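Local coordinates for protein metallophosphoesterase (Sphaerobacter thermophilus, PDB 3RQZ) that probably acts as a zinc-dependent phosphatase of the YfcE branch of the metallophosphoesterase superfamily, with zinc ions held where two beta sheets meet a set of loops, at residues A[9-14]-A[115-120]; A[31-36]-A[204-209]; A[62-67]-A[148-153]. All coordinates share one frame; numbering follows the deposited sequence.

Contact 1 (A[9-14]-A[115-120]); sequences ISDVHA and VVHGSP. With ZN (zinc ion), chain D.
D11 lays one carboxylate oxygen against the rim of the H117 imidazole: D11 OD1 reaches H117 CE1 at 3.2 Å, near the plane of the ring and at its edge. The carboxylate and ring planes are turned 53° apart. It is CE1 that the ring presents to the oxygen, with H117 NE2 farther off, 3.8 Å from D11 OD1. H117 gets there because its CG stands anti to the backbone N (chi1 179°), carrying the ring across from the loop that follows V116 to the loop after strand 6-9. The same oxygen, D11 OD1, binds the zinc ion at 2.2 Å. H13 NE2 comes to the same metal at 2.2 Å, and the water lies farther off, at 2.5 Å from the zinc; D37 and H152 complete the protein ligands. The second carboxylate oxygen is occupied too. S10 OG donates to D11 OD2 over 2.6 Å, coming from well above the carboxylate plane, and the backbone N of H150 supplies a further hydrogen bond. H117 is steadied by ND1, which bonds to the carbonyl O of L35. The aspartate is therefore gripped through both oxygens, with S10 acting as a second-shell residue that limits rotation of the metal-binding group, while the bond at ND1 limits the turning of the H117 ring, whose nearest atom lies about 3 Å from the second zinc ion.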
loop_
_atom_site.group_PDB
_atom_site.type_symbol
_atom_site.label_atom_id
_atom_site.label_comp_id
_atom_site.label_asym_id
_atom_site.label_seq_id
_atom_site.Cartn_x
_atom_site.Cartn_y
_atom_site.Cartn_z
ATOM N N ILE A 9 3.218 4.634 -2.385
ATOM C CA ILE A 9 2.352 4.355 -1.243
ATOM C C ILE A 9 1.567 3.071 -1.456
ATOM O O ILE A 9 1.320 2.638 -2.606
ATOM C CB ILE A 9 1.330 5.540 -0.919
ATOM C CG1 ILE A 9 0.413 5.855 -2.137
ATOM C CG2 ILE A 9 2.090 6.780 -0.401
ATOM C CD1 ILE A 9 -0.650 6.935 -1.883
ATOM N N SER A 10 1.165 2.471 -0.350
ATOM C CA SER A 10 0.370 1.264 -0.384
ATOM C C SER A 10 -0.499 1.196 0.857
ATOM O O SER A 10 -0.157 1.781 1.905
ATOM C CB SER A 10 1.280 0.029 -0.454
ATOM O OG SER A 10 0.533 -1.143 -0.737
ATOM N N ASP A 11 -1.619 0.489 0.740
ATOM C CA ASP A 11 -2.416 0.101 1.900
ATOM C C ASP A 11 -2.867 1.318 2.708
ATOM O O ASP A 11 -2.752 1.375 3.941
ATOM C CB ASP A 11 -1.668 -0.975 2.737
ATOM C CG ASP A 11 -1.356 -2.235 1.921
ATOM O OD1 ASP A 11 -2.283 -3.059 1.705
ATOM O OD2 ASP A 11 -0.187 -2.399 1.477
ATOM N N VAL A 12 -3.389 2.295 1.984
ATOM C CA VAL A 12 -4.008 3.466 2.581
ATOM C C VAL A 12 -5.197 3.041 3.462
ATOM O O VAL A 12 -5.388 3.550 4.575
ATOM C CB VAL A 12 -4.420 4.474 1.480
ATOM C CG1 VAL A 12 -5.265 5.617 2.088
ATOM C CG2 VAL A 12 -3.138 5.008 0.766
ATOM N N HIS A 13 -5.987 2.089 2.982
ATOM C CA HIS A 13 -7.048 1.533 3.804
ATOM C C HIS A 13 -7.923 2.617 4.406
ATOM O O HIS A 13 -8.177 2.631 5.612
ATOM C CB HIS A 13 -6.481 0.572 4.877
ATOM C CG HIS A 13 -6.155 -0.790 4.335
ATOM N ND1 HIS A 13 -7.094 -1.573 3.698
ATOM C CD2 HIS A 13 -4.994 -1.488 4.302
ATOM C CE1 HIS A 13 -6.529 -2.708 3.312
ATOM N NE2 HIS A 13 -5.251 -2.675 3.657
ATOM N N ALA A 14 -8.355 3.552 3.555
ATOM C CA ALA A 14 -9.378 4.502 3.925
ATOM C C ALA A 14 -8.971 5.372 5.127
ATOM O O ALA A 14 -9.814 5.942 5.813
ATOM C CB ALA A 14 -10.717 3.724 4.183
ATOM N N VAL A 115 4.995 -3.340 -10.813
ATOM C CA VAL A 115 4.274 -2.942 -9.593
ATOM C C VAL A 115 3.001 -3.793 -9.453
ATOM O O VAL A 115 2.205 -3.897 -10.414
ATOM C CB VAL A 115 3.867 -1.448 -9.631
ATOM C CG1 VAL A 115 3.059 -1.091 -8.309
ATOM C CG2 VAL A 115 5.107 -0.542 -9.814
ATOM N N VAL A 116 2.850 -4.430 -8.291
ATOM C CA VAL A 116 1.698 -5.262 -7.946
ATOM C C VAL A 116 1.366 -5.022 -6.467
ATOM O O VAL A 116 2.167 -4.477 -5.691
ATOM C CB VAL A 116 1.980 -6.793 -8.126
ATOM C CG1 VAL A 116 2.123 -7.169 -9.631
ATOM C CG2 VAL A 116 3.270 -7.214 -7.340
ATOM N N HIS A 117 0.171 -5.428 -6.067
ATOM C CA HIS A 117 -0.198 -5.283 -4.692
ATOM C C HIS A 117 0.481 -6.337 -3.819
ATOM O O HIS A 117 0.940 -6.043 -2.721
ATOM C CB HIS A 117 -1.717 -5.432 -4.548
ATOM C CG HIS A 117 -2.173 -5.314 -3.131
ATOM N ND1 HIS A 117 -2.083 -4.130 -2.436
ATOM C CD2 HIS A 117 -2.699 -6.226 -2.273
ATOM C CE1 HIS A 117 -2.535 -4.315 -1.204
ATOM N NE2 HIS A 117 -2.922 -5.577 -1.083
ATOM N N GLY A 118 0.479 -7.573 -4.283
ATOM C CA GLY A 118 0.924 -8.704 -3.458
ATOM C C GLY A 118 2.233 -9.278 -3.973
ATOM O O GLY A 118 3.300 -9.041 -3.405
ATOM N N SER A 119 2.181 -10.023 -5.067
ATOM C CA SER A 119 3.408 -10.586 -5.578
ATOM C C SER A 119 3.344 -10.734 -7.093
ATOM O O SER A 119 2.244 -10.809 -7.667
ATOM C CB SER A 119 3.687 -11.945 -4.928
ATOM O OG SER A 119 3.046 -12.957 -5.683
ATOM N N PRO A 120 4.508 -10.768 -7.770
ATOM C CA PRO A 120 4.361 -10.932 -9.224
ATOM C C PRO A 120 3.856 -12.318 -9.664
ATOM O O PRO A 120 3.340 -12.461 -10.794
ATOM C CB PRO A 120 5.763 -10.597 -9.768
ATOM C CG PRO A 120 6.667 -10.680 -8.616
ATOM C CD PRO A 120 5.863 -10.307 -7.410
HETATM ZN ZN ZN D . -3.787 -4.136 2.831
HETATM O O HOH W 1 -4.848 -6.033 3.964
#

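Contact 2 (A[31-36]-A[204-209]); sequences DIWSLG and AIFEPD
W33 and F206 carry this contact between them, and the chief interaction is aromatic. The far corner of the indole comes to the rim of the phenyl ring: W33 CH2 lies 3.7 Å from F206 CD2, near the plane of the phenyl and at its edge. The W33 six-membered ring and the F206 ring have centroids 5.8 Å apart and planes at 66°, an oblique meeting. Both side chains point into the contact from strands that are not neighbours: the nearest CA atoms of the two segments, those of W33 and A204, are 10.0 Å apart. The gap is that of one intervening strand, 6-9, and I8 of that strand touches both side chains. F206 sends its ring out with CG anti to the backbone N (chi1 177°), and P208 folds back over one phenyl face, its CD 4.1 Å above the plane and over the ring centre. W113 meets both aromatic rings and F147 meets F206, so the pair belongs to a larger aromatic cluster.

Polar interactions play a smaller part and lie on the 31-36 side. W33 NE1 makes a weak hydrogen bond to D31 OD2, 3.3 Å long and bent, with the oxygen lying in the plane of the indole at its edge; N58, outside the segment, is a second partner of the same oxygen. The other oxygen of D31 takes a weak bond from I32 N.

Strands 6-9 and 31-34 run parallel, joined through helix 16-26 in a beta-alpha-beta crossover, whereas 201-207 runs antiparallel to 6-9. W113 and F147 belong to strands 113-116 and 145-147 of the second sheet, so the W33-F206 pair lies in the apolar layer between two facing sheets, the central packing of the calcineurin-like metallophosphoesterase sandwich.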
loop_
_atom_site.group_PDB
_atom_site.type_symbol
_atom_site.label_atom_id
_atom_site.label_comp_id
_atom_site.label_asym_id
_atom_site.label_seq_id
_atom_site.Cartn_x
_atom_site.Cartn_y
_atom_site.Cartn_z
ATOM N N ASP A 31 5.626 12.399 -9.099
ATOM C CA ASP A 31 4.583 11.410 -9.394
ATOM C C ASP A 31 4.299 10.638 -8.112
ATOM O O ASP A 31 5.117 10.613 -7.194
ATOM C CB ASP A 31 4.998 10.446 -10.532
ATOM C CG ASP A 31 3.797 9.732 -11.205
ATOM O OD1 ASP A 31 2.610 10.051 -10.919
ATOM O OD2 ASP A 31 4.054 8.827 -12.041
ATOM N N ILE A 32 3.107 10.058 -8.042
ATOM C CA ILE A 32 2.666 9.261 -6.899
ATOM C C ILE A 32 2.160 7.909 -7.420
ATOM O O ILE A 32 1.351 7.855 -8.367
ATOM C CB ILE A 32 1.597 10.023 -6.104
ATOM C CG1 ILE A 32 2.232 11.281 -5.457
ATOM C CG2 ILE A 32 0.888 9.101 -5.059
ATOM C CD1 ILE A 32 1.221 12.326 -4.964
ATOM N N TRP A 33 2.672 6.818 -6.856
ATOM C CA TRP A 33 2.234 5.483 -7.264
ATOM C C TRP A 33 1.499 4.779 -6.133
ATOM O O TRP A 33 2.005 4.737 -5.017
ATOM C CB TRP A 33 3.412 4.577 -7.630
ATOM C CG TRP A 33 4.310 5.023 -8.734
ATOM C CD1 TRP A 33 4.109 6.044 -9.639
ATOM C CD2 TRP A 33 5.544 4.413 -9.087
ATOM N NE1 TRP A 33 5.176 6.110 -10.509
ATOM C CE2 TRP A 33 6.060 5.111 -10.206
ATOM C CE3 TRP A 33 6.273 3.335 -8.565
ATOM C CZ2 TRP A 33 7.291 4.783 -10.801
ATOM C CZ3 TRP A 33 7.511 2.997 -9.182
ATOM C CH2 TRP A 33 7.998 3.730 -10.265
ATOM N N SER A 34 0.322 4.228 -6.427
ATOM C CA SER A 34 -0.462 3.498 -5.431
ATOM C C SER A 34 -0.412 1.995 -5.698
ATOM O O SER A 34 -0.676 1.525 -6.821
ATOM C CB SER A 34 -1.917 3.992 -5.424
ATOM O OG SER A 34 -2.772 3.123 -4.652
ATOM N N LEU A 35 -0.078 1.235 -4.661
ATOM C CA LEU A 35 -0.050 -0.205 -4.768
ATOM C C LEU A 35 -1.332 -0.877 -4.276
ATOM O O LEU A 35 -1.356 -2.081 -4.042
ATOM C CB LEU A 35 1.195 -0.747 -4.031
ATOM C CG LEU A 35 2.523 -0.702 -4.771
ATOM C CD1 LEU A 35 2.818 0.664 -5.401
ATOM C CD2 LEU A 35 3.729 -1.176 -3.851
ATOM N N GLY A 36 -2.419 -0.123 -4.156
ATOM C CA GLY A 36 -3.715 -0.757 -3.900
ATOM C C GLY A 36 -4.079 -0.828 -2.437
ATOM O O GLY A 36 -3.315 -0.351 -1.566
ATOM N N ALA A 204 7.601 5.180 0.742
ATOM C CA ALA A 204 8.945 5.332 0.185
ATOM C C ALA A 204 9.019 6.447 -0.841
ATOM O O ALA A 204 7.992 6.859 -1.432
ATOM C CB ALA A 204 9.477 3.994 -0.412
ATOM N N ILE A 205 10.239 6.948 -1.021
ATOM C CA ILE A 205 10.552 7.881 -2.090
ATOM C C ILE A 205 11.562 7.235 -3.023
ATOM O O ILE A 205 12.669 6.832 -2.598
ATOM C CB ILE A 205 11.172 9.189 -1.541
ATOM C CG1 ILE A 205 10.173 9.917 -0.638
ATOM C CG2 ILE A 205 11.620 10.087 -2.693
ATOM C CD1 ILE A 205 8.950 10.493 -1.378
ATOM N N PHE A 206 11.200 7.169 -4.298
ATOM C CA PHE A 206 12.025 6.504 -5.316
ATOM C C PHE A 206 12.562 7.596 -6.226
ATOM O O PHE A 206 11.781 8.428 -6.721
ATOM C CB PHE A 206 11.149 5.492 -6.066
ATOM C CG PHE A 206 11.828 4.765 -7.209
ATOM C CD1 PHE A 206 13.182 4.410 -7.153
ATOM C CD2 PHE A 206 11.086 4.407 -8.341
ATOM C CE1 PHE A 206 13.817 3.734 -8.242
ATOM C CE2 PHE A 206 11.707 3.733 -9.445
ATOM C CZ PHE A 206 13.076 3.384 -9.375
ATOM N N GLU A 207 13.886 7.606 -6.406
ATOM C CA GLU A 207 14.560 8.517 -7.315
ATOM C C GLU A 207 15.327 7.680 -8.333
ATOM O O GLU A 207 16.492 7.332 -8.108
ATOM C CB GLU A 207 15.530 9.436 -6.548
ATOM C CG GLU A 207 14.808 10.376 -5.608
ATOM C CD GLU A 207 15.730 11.023 -4.613
ATOM O OE1 GLU A 207 16.144 10.356 -3.650
ATOM O OE2 GLU A 207 16.042 12.202 -4.792
ATOM N N PRO A 208 14.672 7.354 -9.457
ATOM C CA PRO A 208 15.249 6.417 -10.399
ATOM C C PRO A 208 16.569 6.911 -10.979
ATOM O O PRO A 208 17.460 6.097 -11.204
ATOM C CB PRO A 208 14.185 6.290 -11.510
ATOM C CG PRO A 208 13.122 7.282 -11.196
ATOM C CD PRO A 208 13.300 7.763 -9.811
ATOM N N ASP A 209 16.710 8.220 -11.201
ATOM C CA ASP A 209 17.942 8.745 -11.796
ATOM C C ASP A 209 19.119 8.579 -10.828
ATOM O O ASP A 209 20.256 8.401 -11.258
ATOM C CB ASP A 209 17.799 10.220 -12.217
ATOM C CG ASP A 209 19.088 10.786 -12.851
ATOM O OD1 ASP A 209 19.349 10.513 -14.039
ATOM O OD2 ASP A 209 19.853 11.495 -12.153
#

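Contact 3 (A[62-67]-A[148-153]); sequences IGNHDW and VGHTHV. With ZN (zinc ion), chain D.
N64 holds CG between its backbone N and carbonyl carbon (chi1 53°), while H150 swings CG anti to its backbone N (chi1 -165°), and these two choices bring amide and imidazole together. The side chains cross at about a right angle, with planes 69° apart; N64 CG comes within 3.6 Å of H150 CE1. H150 is a ligand of the second zinc, with D37, and its NE2 is tied to the carbonyl O of W125 while Y127 stacks on the ring.

The sequences here, GNHD and GHTH, are signature motifs of the metallophosphoesterase fold, in which loops at strand ends carry the metal ligands. H152, two residues beyond H150, turns instead to the first zinc, binding it through NE2 at 2.3 Å.

G63 is the N-cap of helix 64-69. The carboxylate of D66, three residues on, accepts from the N-cap N-H, with G63 N 2.7 Å from D66 OD2, and D66 OD1 bonds to the backbone N of V39. T151 OG1 accepts from V153 N at 3.3 Å in an ST turn, which shapes the loop just past H150.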
loop_
_atom_site.group_PDB
_atom_site.type_symbol
_atom_site.label_atom_id
_atom_site.label_comp_id
_atom_site.label_asym_id
_atom_site.label_seq_id
_atom_site.Cartn_x
_atom_site.Cartn_y
_atom_site.Cartn_z
ATOM N N ILE A 62 -4.766 -2.486 -8.229
ATOM C CA ILE A 62 -5.864 -2.849 -7.357
ATOM C C ILE A 62 -5.289 -3.714 -6.236
ATOM O O ILE A 62 -4.327 -4.478 -6.466
ATOM C CB ILE A 62 -6.969 -3.605 -8.158
ATOM C CG1 ILE A 62 -8.188 -3.858 -7.302
ATOM C CG2 ILE A 62 -6.484 -4.969 -8.722
ATOM C CD1 ILE A 62 -9.416 -3.248 -7.853
ATOM N N GLY A 63 -5.829 -3.555 -5.022
ATOM C CA GLY A 63 -5.518 -4.457 -3.894
ATOM C C GLY A 63 -6.650 -5.447 -3.643
ATOM O O GLY A 63 -7.730 -5.339 -4.260
ATOM N N ASN A 64 -6.428 -6.421 -2.752
ATOM C CA ASN A 64 -7.476 -7.421 -2.477
ATOM C C ASN A 64 -8.723 -6.799 -1.826
ATOM O O ASN A 64 -9.874 -7.212 -2.101
ATOM C CB ASN A 64 -6.915 -8.591 -1.630
ATOM C CG ASN A 64 -6.212 -8.113 -0.352
ATOM O OD1 ASN A 64 -5.280 -7.313 -0.408
ATOM N ND2 ASN A 64 -6.635 -8.642 0.796
ATOM N N HIS A 65 -8.521 -5.817 -0.957
ATOM C CA HIS A 65 -9.706 -5.130 -0.352
ATOM C C HIS A 65 -10.523 -4.311 -1.355
ATOM O O HIS A 65 -11.762 -4.330 -1.299
ATOM C CB HIS A 65 -9.308 -4.294 0.874
ATOM C CG HIS A 65 -8.961 -5.143 2.043
ATOM N ND1 HIS A 65 -9.850 -5.391 3.067
ATOM C CD2 HIS A 65 -7.845 -5.868 2.315
ATOM C CE1 HIS A 65 -9.289 -6.212 3.939
ATOM N NE2 HIS A 65 -8.072 -6.514 3.510
ATOM N N ASP A 66 -9.843 -3.594 -2.258
ATOM C CA ASP A 66 -10.531 -2.897 -3.356
ATOM C C ASP A 66 -11.347 -3.897 -4.182
ATOM O O ASP A 66 -12.509 -3.635 -4.500
ATOM C CB ASP A 66 -9.547 -2.137 -4.297
ATOM C CG ASP A 66 -8.459 -1.381 -3.550
ATOM O OD1 ASP A 66 -8.805 -0.677 -2.552
ATOM O OD2 ASP A 66 -7.256 -1.486 -3.954
ATOM N N TRP A 67 -10.730 -5.030 -4.545
ATOM C CA TRP A 67 -11.369 -6.048 -5.393
ATOM C C TRP A 67 -12.591 -6.675 -4.696
ATOM O O TRP A 67 -13.623 -6.925 -5.318
ATOM C CB TRP A 67 -10.309 -7.121 -5.757
ATOM C CG TRP A 67 -10.762 -8.253 -6.663
ATOM C CD1 TRP A 67 -10.767 -9.606 -6.352
ATOM C CD2 TRP A 67 -11.235 -8.157 -8.024
ATOM N NE1 TRP A 67 -11.246 -10.333 -7.422
ATOM C CE2 TRP A 67 -11.518 -9.479 -8.464
ATOM C CE3 TRP A 67 -11.446 -7.088 -8.908
ATOM C CZ2 TRP A 67 -12.021 -9.757 -9.748
ATOM C CZ3 TRP A 67 -11.968 -7.370 -10.201
ATOM C CH2 TRP A 67 -12.231 -8.694 -10.602
ATOM N N VAL A 148 5.998 -3.986 -4.231
ATOM C CA VAL A 148 4.876 -4.752 -3.690
ATOM C C VAL A 148 4.365 -4.128 -2.386
ATOM O O VAL A 148 5.094 -3.376 -1.745
ATOM C CB VAL A 148 5.274 -6.239 -3.434
ATOM C CG1 VAL A 148 5.853 -6.897 -4.688
ATOM C CG2 VAL A 148 6.284 -6.372 -2.258
ATOM N N GLY A 149 3.121 -4.437 -1.995
ATOM C CA GLY A 149 2.559 -3.994 -0.702
ATOM C C GLY A 149 2.027 -5.185 0.084
ATOM O O GLY A 149 2.739 -6.213 0.227
ATOM N N HIS A 150 0.810 -5.021 0.623
ATOM C CA HIS A 150 -0.032 -6.134 1.136
ATOM C C HIS A 150 0.364 -6.622 2.548
ATOM O O HIS A 150 -0.496 -6.957 3.366
ATOM C CB HIS A 150 -0.016 -7.284 0.093
ATOM C CG HIS A 150 -1.071 -8.339 0.260
ATOM N ND1 HIS A 150 -2.309 -8.114 0.826
ATOM C CD2 HIS A 150 -1.071 -9.636 -0.136
ATOM C CE1 HIS A 150 -3.012 -9.236 0.796
ATOM N NE2 HIS A 150 -2.289 -10.169 0.201
ATOM N N THR A 151 1.646 -6.639 2.869
ATOM C CA THR A 151 2.041 -7.069 4.207
ATOM C C THR A 151 1.882 -5.957 5.246
ATOM O O THR A 151 1.779 -6.233 6.437
ATOM C CB THR A 151 3.518 -7.497 4.219
ATOM O OG1 THR A 151 4.298 -6.364 3.810
ATOM C CG2 THR A 151 3.766 -8.649 3.242
ATOM N N HIS A 152 1.893 -4.702 4.798
ATOM C CA HIS A 152 1.830 -3.507 5.684
ATOM C C HIS A 152 3.122 -3.334 6.484
ATOM O O HIS A 152 3.156 -2.730 7.600
ATOM C CB HIS A 152 0.628 -3.547 6.638
ATOM C CG HIS A 152 -0.700 -3.631 5.960
ATOM N ND1 HIS A 152 -1.882 -3.416 6.635
ATOM C CD2 HIS A 152 -1.048 -3.933 4.682
ATOM C CE1 HIS A 152 -2.899 -3.577 5.805
ATOM N NE2 HIS A 152 -2.423 -3.901 4.619
ATOM N N VAL A 153 4.191 -3.910 5.950
ATOM C CA VAL A 153 5.503 -3.787 6.584
ATOM C C VAL A 153 6.511 -3.396 5.513
ATOM O O VAL A 153 6.621 -4.080 4.488
ATOM C CB VAL A 153 5.910 -5.093 7.322
ATOM C CG1 VAL A 153 7.336 -4.962 7.991
ATOM C CG2 VAL A 153 4.861 -5.479 8.423
HETATM ZN ZN ZN D . -3.787 -4.136 2.831
HETATM O O HOH W 1 -4.848 -6.033 3.964
#

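In the fold
Contacts 1 and 3 meet at one zinc ion, their centres 4 Å apart, and between them supply three of its four protein ligands, D11, H13 and H152, with D37 as the fourth. A backbone bond ties them: H117 O accepts from G149 N at 2.8 Å. Contact 2 lies apart from the metals, farther from the centre of the chain, its centre 12 Å from that of contact 1 and 16 Å from that of contact 3. L35 is the bridge: L35 N meets I9 O at 2.9 Å, continuing the pairing just past strand 31-34. The loop directly after the strand that bears W33 supplies the carbonyl bonded to H117, just before D37 joins both zinc ions.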